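Local coordinates for G-protein alpha subunit Galpha7 (Naegleria fowleri, PDB 6NE6), which probably binds and hydrolyses GTP as the alpha subunit of a heterotrimeric G protein, relaying signals from receptors at the membrane, at residues 59-64 with 107-112. Numbering follows the deposited sequence.
Sequences VLIQAT and AELWKE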
loop_
_atom_site.group_PDB
_atom_site.type_symbol
_atom_site.label_atom_id
_atom_site.label_comp_id
_atom_site.label_asym_id
_atom_site.label_seq_id
_atom_site.Cartn_x
_atom_site.Cartn_y
_atom_site.Cartn_z
ATOM N N VAL A 59 -7.278 -1.628 -16.977
ATOM C CA VAL A 59 -7.366 -0.203 -16.667
ATOM C C VAL A 59 -6.598 0.605 -17.698
ATOM O O VAL A 59 -7.071 1.646 -18.168
ATOM C CB VAL A 59 -6.855 0.071 -15.243
ATOM C CG1 VAL A 59 -6.776 1.590 -14.991
ATOM C CG2 VAL A 59 -7.789 -0.577 -14.224
ATOM N N LEU A 60 -5.409 0.129 -18.078
ATOM C CA LEU A 60 -4.634 0.819 -19.107
ATOM C C LEU A 60 -5.369 0.834 -20.444
ATOM O O LEU A 60 -5.372 1.852 -21.141
ATOM C CB LEU A 60 -3.252 0.174 -19.244
ATOM C CG LEU A 60 -2.335 0.501 -18.056
ATOM C CD1 LEU A 60 -1.123 -0.394 -17.995
ATOM C CD2 LEU A 60 -1.901 1.970 -18.129
ATOM N N ILE A 61 -6.002 -0.284 -20.817
ATOM C CA ILE A 61 -6.761 -0.309 -22.065
ATOM C C ILE A 61 -7.882 0.718 -22.016
ATOM O O ILE A 61 -8.074 1.499 -22.956
ATOM C CB ILE A 61 -7.309 -1.720 -22.338
ATOM C CG1 ILE A 61 -6.171 -2.684 -22.643
ATOM C CG2 ILE A 61 -8.312 -1.692 -23.522
ATOM C CD1 ILE A 61 -6.572 -4.168 -22.511
ATOM N N GLN A 62 -8.646 0.736 -20.924
ATOM C CA GLN A 62 -9.718 1.723 -20.791
ATOM C C GLN A 62 -9.161 3.140 -20.845
ATOM O O GLN A 62 -9.785 4.044 -21.417
ATOM C CB GLN A 62 -10.489 1.515 -19.484
ATOM C CG GLN A 62 -11.127 0.150 -19.337
ATOM C CD GLN A 62 -11.777 -0.318 -20.613
ATOM O OE1 GLN A 62 -12.629 0.363 -21.188
ATOM N NE2 GLN A 62 -11.366 -1.488 -21.076
ATOM N N ALA A 63 -7.984 3.341 -20.252
ATOM C CA ALA A 63 -7.357 4.660 -20.246
ATOM C C ALA A 63 -7.034 5.128 -21.662
ATOM O O ALA A 63 -7.175 6.317 -21.970
ATOM C CB ALA A 63 -6.093 4.629 -19.387
ATOM N N THR A 64 -6.579 4.221 -22.540
ATOM C CA THR A 64 -6.302 4.648 -23.915
ATOM C C THR A 64 -7.579 5.110 -24.597
ATOM O O THR A 64 -7.551 6.020 -25.437
ATOM C CB THR A 64 -5.663 3.538 -24.768
ATOM O OG1 THR A 64 -6.627 2.503 -25.051
ATOM C CG2 THR A 64 -4.404 2.959 -24.130
ATOM N N ALA A 107 2.138 -9.221 -22.071
ATOM C CA ALA A 107 3.495 -8.728 -22.311
ATOM C C ALA A 107 3.598 -8.004 -23.648
ATOM O O ALA A 107 4.306 -6.993 -23.765
ATOM C CB ALA A 107 4.496 -9.879 -22.255
ATOM N N GLU A 108 2.910 -8.509 -24.675
ATOM C CA GLU A 108 2.934 -7.811 -25.952
ATOM C C GLU A 108 2.226 -6.461 -25.844
ATOM O O GLU A 108 2.721 -5.448 -26.361
ATOM C CB GLU A 108 2.318 -8.697 -27.041
ATOM C CG GLU A 108 2.577 -8.240 -28.462
ATOM C CD GLU A 108 4.057 -8.214 -28.855
ATOM O OE1 GLU A 108 4.850 -9.096 -28.421
ATOM O OE2 GLU A 108 4.435 -7.298 -29.605
ATOM N N LEU A 109 1.074 -6.414 -25.166
ATOM C CA LEU A 109 0.380 -5.135 -25.002
ATOM C C LEU A 109 1.174 -4.147 -24.156
ATOM O O LEU A 109 1.015 -2.931 -24.309
ATOM C CB LEU A 109 -0.997 -5.345 -24.374
ATOM C CG LEU A 109 -2.221 -5.391 -25.277
ATOM C CD1 LEU A 109 -3.471 -5.208 -24.418
ATOM C CD2 LEU A 109 -2.172 -4.335 -26.375
ATOM N N TRP A 110 2.006 -4.637 -23.237
ATOM C CA TRP A 110 2.830 -3.727 -22.447
ATOM C C TRP A 110 3.848 -2.971 -23.303
ATOM O O TRP A 110 4.417 -1.979 -22.829
ATOM C CB TRP A 110 3.496 -4.551 -21.337
ATOM C CG TRP A 110 4.402 -3.858 -20.340
ATOM C CD1 TRP A 110 5.643 -4.275 -19.972
ATOM C CD2 TRP A 110 4.123 -2.686 -19.547
ATOM N NE1 TRP A 110 6.169 -3.434 -19.019
ATOM C CE2 TRP A 110 5.258 -2.453 -18.740
ATOM C CE3 TRP A 110 3.034 -1.812 -19.447
ATOM C CZ2 TRP A 110 5.339 -1.381 -17.838
ATOM C CZ3 TRP A 110 3.116 -0.739 -18.554
ATOM C CH2 TRP A 110 4.265 -0.539 -17.764
ATOM N N LYS A 111 4.060 -3.392 -24.563
ATOM C CA LYS A 111 4.904 -2.676 -25.519
ATOM C C LYS A 111 4.134 -1.674 -26.377
ATOM O O LYS A 111 4.765 -0.903 -27.113
ATOM C CB LYS A 111 5.610 -3.673 -26.454
ATOM C CG LYS A 111 6.372 -4.785 -25.740
ATOM C CD LYS A 111 6.895 -5.793 -26.770
ATOM C CE LYS A 111 7.104 -7.181 -26.159
ATOM N NZ LYS A 111 7.327 -8.229 -27.224
ATOM N N GLU A 112 2.804 -1.663 -26.297
ATOM C CA GLU A 112 1.989 -0.842 -27.193
ATOM C C GLU A 112 2.109 0.635 -26.820
ATOM O O GLU A 112 1.901 0.995 -25.657
ATOM C CB GLU A 112 0.527 -1.317 -27.124
ATOM C CG GLU A 112 -0.511 -0.323 -27.598
ATOM C CD GLU A 112 -0.371 -0.001 -29.072
ATOM O OE1 GLU A 112 -0.011 -0.908 -29.853
ATOM O OE2 GLU A 112 -0.613 1.161 -29.453
#
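The carbonyl oxygen of I61 receives the hydroxyl of T64 one turn further along the helix, T64 OG1 to I61 O at 2.7 Å. The donor lies in the carbonyl plane on a lone pair, with a C=O...donor angle of 137°, and the bond satisfies the buried T64 hydroxyl inside its own helix. The contacts made with 107-112 are between apolar side-chain atoms. That division of labour, polar groups met within their own helix or by third parties while hydrocarbon branches meet between the segments, is well illustrated here. I61 and L109 cross at about a right angle, and their CD1 methyls come to 3.8 Å; CG1 of I61 stands 4.1 Å from CD1 of L109. The isoleucine reaches over by its longer branch, CG1 lying anti to the carbonyl carbon (chi1 -68°) and CD1 extended beyond it. Beside this pair, CD1 of L60 approaches CZ3 of the W110 indole obliquely at 4.3 Å. A hydrogen bond from W110 NE1 to D136 OD1 limits how the indole can turn, and the ring of F135 meets it with the planes about 40° apart. Only 113 Å² is buried between the segments, a light contact in which CA of I61 is 9.1 Å from CA of L109. L109 to E112 form a type I turn, where the chain leaves one helix for the next; E112 N-caps helix 113-120 by OE2, while S72 and N76 both hold its OE1. All this belongs to the all-helical domain inserted into the Ras-like fold of G-alpha subunits: the long helix 39-66 packs beside the end of helix 100-109, with I83 of helix 74-89 touching both I61 and L109, and helices 113-120 and 131-136 contributing I115 and F135 against L60.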